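Local coordinates for catechol 1,2-dioxygenase (Pseudomonas putida, PDB 2AZQ), which probably catalyses the iron(III)-dependent cleavage of catechol by dioxygen to cis,cis-muconate, an early step of the beta-ketoadipate pathway, at residues L86-K91 / T101-E106; P108-G113 / D153-N158; Q138-D141 / K145-A148; G185-R190 / F286-Q291; H223-A228 / H233-I238. One frame throughout, in Å; residues are numbered along the deposited sequence.

Contact 1: residues L86-K91 / T101-E106; sequences LLQDAK and TPRTIE
Asp89 and Arg103 form a salt bridge between a helix and the loop that follows it. NE of Arg103 donates to OD2 of Asp89 at 2.5 Å, shorter than such bonds usually are, so its exact length is doubtful. The bond is bent (139° at the hydrogen), and the carboxylate and guanidinium planes are turned 64° apart, so the pairing rests on one oxygen rather than on a flat two-pronged match. The two side chains run alongside one another, pointing opposite ways.

Gln88 contributes carbon rather than its amide. Its CB lies over one face of the guanidinium, toward the rim, and its CG comes 3.6 Å from Arg103 NH2. CG stands anti to the backbone N (chi1 -164°) and the chain then bends at chi2, which carries the amide away from the arginine. Arginine suits the loop position because a long chain, bent at chi2 and chi3, can bring a charge back to the helix.

Further out, each partner has a second mate: Arg103 NH1 pairs with Asp92 OD2, and Asp89 OD1 with Arg255 NH1. Such a chain of alternating charges probably stabilises both ionised groups. Around it, helix 80-94 turns Leu86 and Leu87 toward the second subunit, while on the other side Arg103 packs on Leu234 of strand 234-240.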
# COMPACT_ATOMS: atom_id res chain seq x y z
N LEU A 86 -1.52 -17.19 15.33
CA LEU A 86 -2.23 -17.38 16.58
C LEU A 86 -3.64 -17.83 16.33
O LEU A 86 -4.15 -18.72 17.01
CB LEU A 86 -2.25 -16.09 17.42
CG LEU A 86 -0.89 -15.73 18.03
CD1 LEU A 86 -1.02 -14.55 18.97
CD2 LEU A 86 -0.34 -16.95 18.77
N LEU A 87 -4.25 -17.20 15.33
CA LEU A 87 -5.62 -17.48 14.96
C LEU A 87 -5.68 -18.84 14.27
O LEU A 87 -6.68 -19.54 14.37
CB LEU A 87 -6.13 -16.38 14.01
CG LEU A 87 -7.62 -16.32 13.67
CD1 LEU A 87 -8.42 -15.94 14.90
CD2 LEU A 87 -7.87 -15.28 12.58
N GLN A 88 -4.60 -19.21 13.58
CA GLN A 88 -4.59 -20.49 12.91
C GLN A 88 -4.48 -21.55 13.99
O GLN A 88 -5.07 -22.62 13.88
CB GLN A 88 -3.41 -20.59 11.95
CG GLN A 88 -3.57 -21.71 10.98
CD GLN A 88 -4.97 -21.71 10.39
OE1 GLN A 88 -5.40 -20.74 9.74
NE2 GLN A 88 -5.71 -22.80 10.63
N ASP A 89 -3.75 -21.21 15.06
CA ASP A 89 -3.59 -22.09 16.20
C ASP A 89 -4.91 -22.27 16.95
O ASP A 89 -5.31 -23.41 17.25
CB ASP A 89 -2.54 -21.56 17.18
CG ASP A 89 -1.12 -21.98 16.82
OD1 ASP A 89 -0.19 -21.56 17.52
OD2 ASP A 89 -0.94 -22.74 15.84
N ALA A 90 -5.58 -21.16 17.25
CA ALA A 90 -6.84 -21.25 17.97
C ALA A 90 -7.82 -22.06 17.14
O ALA A 90 -8.65 -22.79 17.66
CB ALA A 90 -7.39 -19.88 18.22
N LYS A 91 -7.72 -21.92 15.82
CA LYS A 91 -8.62 -22.67 14.97
C LYS A 91 -8.28 -24.14 15.04
O LYS A 91 -9.17 -24.97 14.98
CB LYS A 91 -8.57 -22.17 13.52
CG LYS A 91 -9.27 -20.85 13.28
CD LYS A 91 -9.31 -20.55 11.78
CE LYS A 91 -9.89 -19.17 11.48
NZ LYS A 91 -9.87 -18.82 10.03
N THR A 101 5.66 -29.99 15.89
CA THR A 101 6.43 -28.76 16.02
C THR A 101 5.52 -27.54 15.79
O THR A 101 4.75 -27.48 14.82
CB THR A 101 7.54 -28.72 14.99
OG1 THR A 101 8.11 -30.03 14.86
CG2 THR A 101 8.63 -27.77 15.42
N PRO A 102 5.60 -26.53 16.68
CA PRO A 102 4.77 -25.34 16.51
C PRO A 102 5.06 -24.66 15.18
O PRO A 102 6.10 -24.91 14.56
CB PRO A 102 5.20 -24.46 17.67
CG PRO A 102 5.58 -25.47 18.71
CD PRO A 102 6.45 -26.38 17.87
N ARG A 103 4.14 -23.81 14.75
CA ARG A 103 4.35 -23.09 13.52
C ARG A 103 4.75 -21.64 13.85
O ARG A 103 4.63 -21.20 14.98
CB ARG A 103 3.07 -23.15 12.67
CG ARG A 103 2.27 -21.86 12.55
CD ARG A 103 1.27 -21.63 13.65
NE ARG A 103 0.21 -22.64 13.67
CZ ARG A 103 -0.45 -23.04 12.60
NH1 ARG A 103 -1.41 -23.97 12.71
NH2 ARG A 103 -0.14 -22.54 11.41
N THR A 104 5.26 -20.92 12.86
CA THR A 104 5.66 -19.54 13.07
C THR A 104 5.82 -18.83 11.72
O THR A 104 6.13 -19.45 10.71
CB THR A 104 6.95 -19.43 13.94
OG1 THR A 104 7.13 -18.06 14.30
CG2 THR A 104 8.19 -19.94 13.20
N ILE A 105 5.61 -17.52 11.71
CA ILE A 105 5.63 -16.79 10.47
C ILE A 105 6.65 -17.20 9.45
O ILE A 105 7.78 -17.55 9.78
CB ILE A 105 5.72 -15.27 10.67
CG1 ILE A 105 7.15 -14.86 11.05
CG2 ILE A 105 4.66 -14.84 11.69
CD1 ILE A 105 7.39 -13.36 10.99
N GLU A 106 6.23 -17.15 8.19
CA GLU A 106 7.06 -17.48 7.02
C GLU A 106 8.09 -16.41 6.68
O GLU A 106 9.25 -16.72 6.42
CB GLU A 106 6.15 -17.70 5.80
CG GLU A 106 6.89 -17.76 4.47
CD GLU A 106 5.97 -18.04 3.27
OE1 GLU A 106 6.42 -17.89 2.12
OE2 GLU A 106 4.80 -18.41 3.46

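Contact 2: residues P108-G113 / D153-N158; sequences PLYVAG and DLWHAN
Tyr110 and Trp155 meet as a T-shaped pair, the edge of the tyrosine ring directed at the face of the indole. CD1 of Tyr110 makes the closest touch, 3.4 Å from CZ3 of Trp155, over the six-membered ring and toward its rim. The ring planes stand 65° apart, with centroids separated by 4.7 Å. The same tyrosine also covers the other half of the indole: its CA sits over the five-membered ring, 4.2 Å from that centroid, as a CH-pi contact. Two points of contact from one residue thus fit the broad bicyclic face, and a tryptophan gives both rings needed to receive them. CG of Trp155 is held between the backbone N and the carbonyl carbon (chi1 64°), which stands the indole up from its strand toward the 108-113 loop.

Trp155 belongs to the second shell of the iron site in this intradiol dioxygenase, and Tyr110 backs it. The tryptophan, on strand 151-155, stacks with the iron ligand His223, and Leu109, one residue before the tyrosine, packs on another ligand, Tyr163.

Beyond the indole, the phenol reaches Asp153, two residues back on the strand. Tyr110 OH donates to Asp153 OD2 at 2.9 Å, meeting the oxygen from above the carboxylate plane, 42° out of it. OD1 lies at the tyrosine ring's edge, 3.6 Å from CE1. Tyrosine suits this buried place because its ring serves the indole while its hydroxyl gives the carboxylate a donor. The carbonyl of Leu109, 3.7 Å from Trp155 CD1, accepts a hydrogen bond from Arg176 NH2.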
# COMPACT_ATOMS: atom_id res chain seq x y z
N PRO A 108 8.90 -12.61 4.35
CA PRO A 108 8.71 -12.21 2.96
C PRO A 108 9.79 -12.61 1.95
O PRO A 108 9.65 -12.27 0.77
CB PRO A 108 8.66 -10.70 3.08
CG PRO A 108 9.86 -10.49 4.02
CD PRO A 108 9.67 -11.59 5.09
N LEU A 109 10.83 -13.31 2.40
CA LEU A 109 11.97 -13.67 1.55
C LEU A 109 12.18 -15.09 1.00
O LEU A 109 13.32 -15.50 0.80
CB LEU A 109 13.24 -13.24 2.27
CG LEU A 109 13.09 -11.87 2.95
CD1 LEU A 109 14.17 -11.71 4.01
CD2 LEU A 109 13.13 -10.76 1.93
N TYR A 110 11.11 -15.83 0.74
CA TYR A 110 11.24 -17.18 0.19
C TYR A 110 11.41 -17.08 -1.33
O TYR A 110 10.98 -16.10 -1.92
CB TYR A 110 9.97 -17.98 0.46
CG TYR A 110 9.98 -19.37 -0.14
CD1 TYR A 110 10.76 -20.39 0.41
CD2 TYR A 110 9.18 -19.66 -1.24
CE1 TYR A 110 10.74 -21.68 -0.12
CE2 TYR A 110 9.15 -20.93 -1.79
CZ TYR A 110 9.91 -21.95 -1.23
OH TYR A 110 9.77 -23.24 -1.72
N VAL A 111 12.04 -18.09 -1.94
CA VAL A 111 12.25 -18.16 -3.39
C VAL A 111 12.08 -19.62 -3.86
O VAL A 111 12.82 -20.52 -3.42
CB VAL A 111 13.66 -17.72 -3.83
CG1 VAL A 111 13.71 -17.73 -5.35
CG2 VAL A 111 14.02 -16.34 -3.26
N ALA A 112 11.13 -19.84 -4.75
CA ALA A 112 10.82 -21.19 -5.23
C ALA A 112 11.88 -21.89 -6.05
O ALA A 112 12.79 -21.27 -6.58
CB ALA A 112 9.52 -21.16 -6.00
N GLY A 113 11.75 -23.21 -6.13
CA GLY A 113 12.65 -24.05 -6.91
C GLY A 113 14.11 -24.21 -6.52
O GLY A 113 14.92 -24.55 -7.38
N ASP A 153 12.50 -27.84 3.11
CA ASP A 153 12.81 -26.66 2.29
C ASP A 153 13.37 -25.54 3.18
O ASP A 153 12.59 -24.91 3.91
CB ASP A 153 11.52 -26.17 1.66
CG ASP A 153 11.74 -25.43 0.38
OD1 ASP A 153 12.75 -24.69 0.29
OD2 ASP A 153 10.87 -25.58 -0.52
N LEU A 154 14.67 -25.26 3.12
CA LEU A 154 15.26 -24.24 3.99
C LEU A 154 16.04 -23.09 3.35
O LEU A 154 16.72 -23.25 2.34
CB LEU A 154 16.16 -24.88 5.06
CG LEU A 154 17.53 -25.51 4.69
CD1 LEU A 154 18.18 -26.00 5.99
CD2 LEU A 154 17.40 -26.64 3.69
N TRP A 155 15.94 -21.92 3.98
CA TRP A 155 16.64 -20.73 3.51
C TRP A 155 17.05 -19.87 4.70
O TRP A 155 16.33 -19.83 5.69
CB TRP A 155 15.74 -19.95 2.52
CG TRP A 155 14.45 -19.35 3.06
CD1 TRP A 155 14.21 -18.02 3.31
CD2 TRP A 155 13.19 -20.02 3.30
NE1 TRP A 155 12.90 -17.82 3.68
CE2 TRP A 155 12.25 -19.03 3.68
CE3 TRP A 155 12.76 -21.35 3.22
CZ2 TRP A 155 10.92 -19.32 4.00
CZ3 TRP A 155 11.43 -21.64 3.54
CH2 TRP A 155 10.52 -20.63 3.92
N HIS A 156 18.21 -19.23 4.63
CA HIS A 156 18.67 -18.37 5.72
C HIS A 156 19.68 -17.35 5.23
O HIS A 156 20.24 -17.50 4.13
CB HIS A 156 19.25 -19.19 6.89
CG HIS A 156 20.59 -19.83 6.63
ND1 HIS A 156 21.77 -19.11 6.63
CD2 HIS A 156 20.94 -21.12 6.43
CE1 HIS A 156 22.79 -19.93 6.44
NE2 HIS A 156 22.32 -21.16 6.32
N ALA A 157 19.88 -16.30 6.03
CA ALA A 157 20.80 -15.23 5.68
C ALA A 157 22.25 -15.68 5.80
O ALA A 157 22.55 -16.70 6.41
CB ALA A 157 20.56 -14.04 6.55
N ASN A 158 23.14 -14.91 5.19
CA ASN A 158 24.55 -15.18 5.23
C ASN A 158 25.19 -14.36 6.39
O ASN A 158 24.46 -13.77 7.20
CB ASN A 158 25.17 -14.85 3.87
CG ASN A 158 25.16 -13.37 3.54
OD1 ASN A 158 24.58 -12.56 4.25
ND2 ASN A 158 25.82 -13.02 2.45

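Contact 3: residues Q138-D141 / K145-A148; sequences QVFD and KPLA
Asp141 turns its carboxylate back over its own backbone toward Lys145, CG standing between the backbone N and the carbonyl carbon (chi1 75°). Leu147 has its CG anti to the carbonyl carbon (chi1 -90°), which together with the turn at chi2 brings CD1 against the Phe140 carbonyl and against Val139 CG1, 3.7 Å from the latter; the leucine and valine side chains cross at about a right angle.

The carboxylate stands in for a backbone acceptor: Lys145 N donates to Asp141 OD2 at 2.9 Å in an almost straight bond (177° at the hydrogen), although it approaches from well above the carboxylate plane. Asp141 N returns a bond to Lys145 O at 2.7 Å, lying in the carbonyl plane, so the two residues grip each other in both directions. OD2 also accepts from Gly144 N and, weakly, from Asn143 N, the latter an Asx turn.

This is a tight turn after strand 132-140, closed by a single bridge, on the surface of the catalytic domain and away from the iron. The bridge pairs Phe140 with Pro146, and the bonds lie on either side of it: Asp141 N to Lys145 O, and Leu147 N to Val139 O (3.2 Å). Neither uses the nitrogen of Pro146, so a proline, which has no N-H, fits here without loss.

With an alanine at Asp141, the amides of Lys145 and Gly144 would probably lose their shared acceptor and the turn would be freer to flex. Leu147 also packs on Ala228 and His231. Pro146 CG rests 4.2 Å from CE2 of the Phe140 ring.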
# COMPACT_ATOMS: atom_id res chain seq x y z
N GLN A 138 15.72 -35.22 12.17
CA GLN A 138 14.80 -36.08 11.45
C GLN A 138 13.46 -35.40 11.34
O GLN A 138 13.20 -34.38 11.99
CB GLN A 138 14.60 -37.41 12.18
CG GLN A 138 15.83 -38.22 12.34
CD GLN A 138 15.64 -39.42 13.27
OE1 GLN A 138 15.35 -39.28 14.49
NE2 GLN A 138 15.82 -40.62 12.71
N VAL A 139 12.63 -35.97 10.49
CA VAL A 139 11.27 -35.54 10.28
C VAL A 139 10.48 -36.69 10.94
O VAL A 139 10.71 -37.87 10.65
CB VAL A 139 11.00 -35.44 8.79
CG1 VAL A 139 9.52 -35.33 8.49
CG2 VAL A 139 11.74 -34.26 8.28
N PHE A 140 9.58 -36.34 11.85
CA PHE A 140 8.79 -37.34 12.55
C PHE A 140 7.32 -37.37 12.23
O PHE A 140 6.74 -36.35 11.87
CB PHE A 140 8.92 -37.15 14.04
CG PHE A 140 10.15 -37.74 14.60
CD1 PHE A 140 10.45 -37.60 15.94
CD2 PHE A 140 11.01 -38.48 13.78
CE1 PHE A 140 11.58 -38.18 16.47
CE2 PHE A 140 12.14 -39.07 14.29
CZ PHE A 140 12.44 -38.92 15.64
N ASP A 141 6.73 -38.55 12.41
CA ASP A 141 5.32 -38.72 12.15
C ASP A 141 4.52 -38.38 13.41
O ASP A 141 5.10 -38.07 14.47
CB ASP A 141 5.02 -40.14 11.66
CG ASP A 141 5.07 -41.18 12.77
OD1 ASP A 141 5.10 -42.38 12.44
OD2 ASP A 141 5.05 -40.82 13.96
N LYS A 145 7.75 -41.48 14.74
CA LYS A 145 8.57 -42.26 13.82
C LYS A 145 9.14 -41.51 12.62
O LYS A 145 8.62 -40.48 12.20
CB LYS A 145 7.78 -43.46 13.34
CG LYS A 145 7.46 -44.38 14.48
CD LYS A 145 6.87 -45.66 14.02
CE LYS A 145 6.84 -46.56 15.20
NZ LYS A 145 6.18 -45.82 16.31
N PRO A 146 10.27 -42.00 12.08
CA PRO A 146 10.94 -41.42 10.93
C PRO A 146 10.06 -41.54 9.71
O PRO A 146 9.45 -42.58 9.48
CB PRO A 146 12.19 -42.29 10.79
CG PRO A 146 12.45 -42.71 12.19
CD PRO A 146 11.04 -43.15 12.57
N LEU A 147 10.00 -40.45 8.96
CA LEU A 147 9.25 -40.37 7.73
C LEU A 147 10.31 -40.26 6.66
O LEU A 147 10.92 -39.20 6.51
CB LEU A 147 8.41 -39.10 7.70
CG LEU A 147 6.99 -39.04 8.24
CD1 LEU A 147 6.75 -37.76 9.05
CD2 LEU A 147 6.05 -39.12 7.03
N ALA A 148 10.58 -41.33 5.93
CA ALA A 148 11.57 -41.22 4.87
C ALA A 148 10.92 -40.45 3.72
O ALA A 148 9.70 -40.49 3.54
CB ALA A 148 12.00 -42.60 4.40

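Contact 4: residues G185-R190 / F286-Q291; sequences GRYRAR and FDFRLQ
Tyr187 reaches from strand 186-192 to Phe286 and Phe288 at the end of strand 281-289. At its base, CB sets CG between the backbone N and the carbonyl carbon (chi1 67°), which lifts the ring off its own strand. Contact begins at CE2, which lies 3.6 Å from Phe286 O and 3.7 Å from Phe288 CE1. CZ is at similar range from the same two atoms. The tip, OH, donates to Phe286 O at 2.6 Å, with the carbonyl oxygen at the edge of the tyrosine ring and the hydroxyl tilted 23° from the carbonyl plane. The same hydroxyl sits at the edge of the Phe288 ring. The side chains of Tyr187 and Phe288 cross at about a right angle, with the ring planes 45° apart, while CD2 of Phe286 covers one face of Phe288.

Tyrosine suits this buried spot: the ring is long enough to reach the other strand, and its hydroxyl satisfies a carbonyl among phenylalanines. The reach is needed because strand 132-140 runs between the two, bonded through its backbone to Tyr187 at Gly137 and to Phe288 at Gln138 and Phe140. A side chain bridging next-but-one strands over their shared neighbour, with Phe288 continuing onto Phe224 and Ile226, belongs to the aromatic core of the beta sandwich of intradiol dioxygenases.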
# COMPACT_ATOMS: atom_id res chain seq x y z
N GLY A 185 14.80 -41.17 7.75
CA GLY A 185 14.05 -39.94 7.88
C GLY A 185 14.87 -38.75 8.31
O GLY A 185 14.37 -37.83 8.95
N ARG A 186 16.14 -38.73 7.95
CA ARG A 186 16.96 -37.60 8.36
C ARG A 186 17.48 -36.73 7.23
O ARG A 186 17.50 -37.12 6.06
CB ARG A 186 18.12 -38.08 9.23
CG ARG A 186 18.93 -39.17 8.59
CD ARG A 186 20.15 -39.55 9.43
NE ARG A 186 20.97 -40.49 8.67
CZ ARG A 186 22.30 -40.42 8.60
NH1 ARG A 186 22.96 -39.45 9.24
NH2 ARG A 186 22.96 -41.31 7.86
N TYR A 187 17.88 -35.52 7.61
CA TYR A 187 18.41 -34.54 6.68
C TYR A 187 19.70 -34.08 7.33
O TYR A 187 19.78 -34.01 8.57
CB TYR A 187 17.43 -33.36 6.52
CG TYR A 187 17.26 -32.49 7.76
CD1 TYR A 187 18.11 -31.41 8.01
CD2 TYR A 187 16.26 -32.77 8.69
CE1 TYR A 187 17.95 -30.61 9.17
CE2 TYR A 187 16.10 -31.99 9.84
CZ TYR A 187 16.95 -30.91 10.07
OH TYR A 187 16.76 -30.11 11.19
N ARG A 188 20.69 -33.80 6.50
CA ARG A 188 22.03 -33.34 6.92
C ARG A 188 22.39 -32.08 6.12
O ARG A 188 22.27 -32.08 4.90
CB ARG A 188 23.07 -34.44 6.61
CG ARG A 188 23.56 -35.32 7.78
CD ARG A 188 24.65 -34.59 8.58
NE ARG A 188 25.63 -33.93 7.71
CZ ARG A 188 25.82 -32.61 7.65
NH1 ARG A 188 25.11 -31.79 8.43
NH2 ARG A 188 26.71 -32.09 6.80
N ALA A 189 22.82 -31.01 6.77
CA ALA A 189 23.16 -29.80 6.01
C ALA A 189 24.44 -29.09 6.47
O ALA A 189 24.52 -28.62 7.59
CB ALA A 189 21.99 -28.83 6.04
N ARG A 190 25.43 -29.03 5.59
CA ARG A 190 26.70 -28.35 5.88
C ARG A 190 26.50 -26.91 5.40
O ARG A 190 26.23 -26.67 4.22
CB ARG A 190 27.85 -29.06 5.11
CG ARG A 190 29.30 -28.60 5.41
CD ARG A 190 29.62 -27.25 4.79
NE ARG A 190 30.96 -26.73 5.08
CZ ARG A 190 32.11 -27.32 4.74
NH1 ARG A 190 32.11 -28.47 4.09
NH2 ARG A 190 33.26 -26.72 5.01
N PHE A 286 17.97 -30.60 15.21
CA PHE A 286 16.59 -30.24 15.48
C PHE A 286 15.71 -31.13 14.60
O PHE A 286 15.98 -31.30 13.40
CB PHE A 286 16.40 -28.76 15.15
CG PHE A 286 15.14 -28.18 15.68
CD1 PHE A 286 15.16 -27.40 16.82
CD2 PHE A 286 13.92 -28.43 15.04
CE1 PHE A 286 13.96 -26.86 17.34
CE2 PHE A 286 12.71 -27.90 15.55
CZ PHE A 286 12.74 -27.12 16.70
N ASP A 287 14.67 -31.70 15.22
CA ASP A 287 13.70 -32.57 14.54
C ASP A 287 12.33 -31.93 14.42
O ASP A 287 11.88 -31.18 15.30
CB ASP A 287 13.50 -33.88 15.30
CG ASP A 287 14.78 -34.62 15.56
OD1 ASP A 287 15.47 -34.98 14.59
OD2 ASP A 287 15.07 -34.85 16.75
N PHE A 288 11.65 -32.26 13.34
CA PHE A 288 10.32 -31.71 13.13
C PHE A 288 9.40 -32.89 13.20
O PHE A 288 9.71 -33.96 12.69
CB PHE A 288 10.25 -31.04 11.78
CG PHE A 288 11.33 -30.04 11.57
CD1 PHE A 288 12.61 -30.45 11.18
CD2 PHE A 288 11.10 -28.67 11.79
CE1 PHE A 288 13.63 -29.52 11.02
CE2 PHE A 288 12.12 -27.73 11.63
CZ PHE A 288 13.38 -28.15 11.24
N ARG A 289 8.28 -32.69 13.89
CA ARG A 289 7.28 -33.72 14.07
C ARG A 289 6.04 -33.17 13.36
O ARG A 289 5.57 -32.09 13.70
CB ARG A 289 7.03 -33.91 15.57
CG ARG A 289 6.06 -35.02 15.88
CD ARG A 289 5.96 -35.33 17.33
NE ARG A 289 5.23 -36.58 17.45
CZ ARG A 289 4.98 -37.23 18.59
NH1 ARG A 289 5.42 -36.76 19.76
NH2 ARG A 289 4.31 -38.39 18.55
N LEU A 290 5.55 -33.89 12.35
CA LEU A 290 4.38 -33.43 11.59
C LEU A 290 3.07 -34.04 12.05
O LEU A 290 3.03 -34.93 12.89
CB LEU A 290 4.54 -33.71 10.09
CG LEU A 290 5.78 -33.21 9.33
CD1 LEU A 290 5.71 -33.71 7.91
CD2 LEU A 290 5.85 -31.70 9.34
N GLN A 291 1.99 -33.55 11.46
CA GLN A 291 0.65 -34.01 11.76
C GLN A 291 0.06 -34.77 10.60
O GLN A 291 0.42 -34.53 9.44
CB GLN A 291 -0.25 -32.82 12.05
CG GLN A 291 0.08 -32.06 13.32
CD GLN A 291 -0.84 -30.86 13.51
OE1 GLN A 291 -2.03 -30.93 13.23
NE2 GLN A 291 -0.28 -29.76 13.99

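Contact 5: residues H223-A228 / H233-I238; sequences HFFISA and HLTTQI. With FE (Fe (III) ion), chain B.
His223, lying beside Gln237 in the cross-strand pairing, binds the iron(III) ion through NE2 at 2.0 Å, so a metal ligand is built straight into a beta hairpin. Strands 217-227 and 234-240 run antiparallel, their axes 151° apart, joined by reciprocal backbone bonds between Phe224 and Thr236 and between Ile226 and Leu234. Tyr163, Tyr197 and His221 complete the metal site.

Gln237 extends alongside the imidazole, amide and ring planes 74° apart. Its OE1 is taken by Arg218 NH2 and its NE2 bonds weakly to Ile105 O, which probably keeps it in place as a second-shell neighbour.

On the same face, Thr235 OG1 lies at the edge of the Phe225 ring. His233 sends its ring, CG anti to the backbone N (chi1 179°), past Phe225, NE2 lying 3.6 Å from CD2 with the ring planes oblique at 59°. An alanine at His233 would probably uncover this side of Phe225 and leave Ser227 CB without the imidazole beside it.

The opposite face holds the apolar Phe224, Ile226 and Leu234, suited to the sandwich interior, and Thr236, whose CG2 meets Phe224 CB and whose hydroxyl bonds weakly to Pro102 O. CE1 of the Phe224 ring lies 3.3 Å from Ile238 CG1.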
# COMPACT_ATOMS: atom_id res chain seq x y z
N HIS A 223 14.82 -20.59 8.17
CA HIS A 223 13.40 -20.86 7.79
C HIS A 223 13.14 -22.29 7.25
O HIS A 223 13.96 -22.87 6.54
CB HIS A 223 13.00 -19.87 6.68
CG HIS A 223 13.07 -18.43 7.06
ND1 HIS A 223 12.06 -17.77 7.72
CD2 HIS A 223 14.05 -17.51 6.86
CE1 HIS A 223 12.41 -16.51 7.92
NE2 HIS A 223 13.61 -16.33 7.41
N PHE A 224 11.99 -22.85 7.61
CA PHE A 224 11.65 -24.17 7.09
C PHE A 224 10.25 -24.33 6.56
O PHE A 224 9.29 -23.79 7.11
CB PHE A 224 11.80 -25.30 8.13
CG PHE A 224 13.19 -25.51 8.60
CD1 PHE A 224 13.70 -24.75 9.64
CD2 PHE A 224 13.99 -26.49 8.01
CE1 PHE A 224 14.98 -24.97 10.10
CE2 PHE A 224 15.27 -26.71 8.46
CZ PHE A 224 15.77 -25.95 9.52
N PHE A 225 10.17 -25.08 5.47
CA PHE A 225 8.91 -25.46 4.83
C PHE A 225 9.10 -26.98 4.91
O PHE A 225 10.07 -27.51 4.36
CB PHE A 225 8.87 -25.02 3.37
CG PHE A 225 8.14 -23.75 3.14
CD1 PHE A 225 8.21 -23.12 1.90
CD2 PHE A 225 7.37 -23.18 4.13
CE1 PHE A 225 7.53 -21.93 1.65
CE2 PHE A 225 6.69 -21.98 3.87
CZ PHE A 225 6.77 -21.36 2.63
N ILE A 226 8.22 -27.66 5.62
CA ILE A 226 8.35 -29.10 5.77
C ILE A 226 7.03 -29.75 5.38
O ILE A 226 5.95 -29.36 5.83
CB ILE A 226 8.81 -29.46 7.21
CG1 ILE A 226 10.12 -28.69 7.47
CG2 ILE A 226 9.06 -30.96 7.35
CD1 ILE A 226 11.04 -29.22 8.53
N SER A 227 7.13 -30.74 4.51
CA SER A 227 5.94 -31.37 4.01
C SER A 227 6.26 -32.77 3.56
O SER A 227 7.37 -33.05 3.16
CB SER A 227 5.37 -30.51 2.88
OG SER A 227 6.36 -30.19 1.91
N ALA A 228 5.27 -33.65 3.66
CA ALA A 228 5.43 -35.05 3.30
C ALA A 228 4.11 -35.64 2.83
O ALA A 228 3.05 -35.37 3.42
CB ALA A 228 5.98 -35.86 4.49
N HIS A 233 1.45 -29.73 5.91
CA HIS A 233 2.53 -28.81 5.60
C HIS A 233 2.80 -27.90 6.79
O HIS A 233 1.86 -27.37 7.39
CB HIS A 233 2.13 -28.01 4.38
CG HIS A 233 3.15 -27.00 3.95
ND1 HIS A 233 3.98 -27.20 2.86
CD2 HIS A 233 3.47 -25.78 4.45
CE1 HIS A 233 4.76 -26.14 2.72
NE2 HIS A 233 4.47 -25.27 3.67
N LEU A 234 4.08 -27.68 7.11
CA LEU A 234 4.46 -26.83 8.26
C LEU A 234 5.46 -25.73 7.89
O LEU A 234 6.43 -25.98 7.18
CB LEU A 234 5.00 -27.74 9.38
CG LEU A 234 5.64 -27.41 10.75
CD1 LEU A 234 7.07 -27.03 10.58
CD2 LEU A 234 4.85 -26.36 11.49
N THR A 235 5.19 -24.51 8.33
CA THR A 235 6.05 -23.37 8.08
C THR A 235 6.56 -23.05 9.46
O THR A 235 5.77 -22.83 10.37
CB THR A 235 5.26 -22.18 7.53
OG1 THR A 235 4.71 -22.55 6.28
CG2 THR A 235 6.15 -20.95 7.32
N THR A 236 7.88 -23.03 9.62
CA THR A 236 8.45 -22.74 10.93
C THR A 236 9.89 -22.22 10.80
O THR A 236 10.43 -22.12 9.69
CB THR A 236 8.43 -24.02 11.81
OG1 THR A 236 8.79 -23.68 13.16
CG2 THR A 236 9.42 -25.06 11.27
N GLN A 237 10.49 -21.88 11.94
CA GLN A 237 11.86 -21.37 12.01
C GLN A 237 12.59 -22.06 13.16
O GLN A 237 11.94 -22.62 14.04
CB GLN A 237 11.90 -19.84 12.32
CG GLN A 237 11.49 -18.89 11.20
CD GLN A 237 11.55 -17.38 11.58
OE1 GLN A 237 12.27 -16.98 12.50
NE2 GLN A 237 10.81 -16.55 10.83
N ILE A 238 13.92 -22.03 13.12
CA ILE A 238 14.73 -22.50 14.25
C ILE A 238 15.40 -21.16 14.63
O ILE A 238 15.99 -20.53 13.76
CB ILE A 238 15.90 -23.49 13.87
CG1 ILE A 238 15.36 -24.84 13.41
CG2 ILE A 238 16.84 -23.69 15.05
CD1 ILE A 238 16.49 -25.81 12.95
FE FE B . 14.19 -14.44 7.74

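The hairpin of contact 5 is central to the set. Contact 2 lies about 11 Å away, centre to centre, and its strand 151-155 is the neighbour of strand 217-227: Asp153 N bonds to Phe225 O and His223 N to Trp155 O. Contact 5 carries the ligand His223, and contact 2 comes close, the side chain of Leu109 being about 5 Å from the bound Fe(III) ion. On the hairpin's other edge, contact 1 supplies Thr104, whose N bonds to Thr235 O, though Arg103 itself stays about 12 Å from His223, side chain to side chain. Contacts 3 and 4, centres about 7 Å apart, are joined by Gln138 N to Asp287 OD1, and Phe286 CB packs against Ile238 CD1 of contact 5.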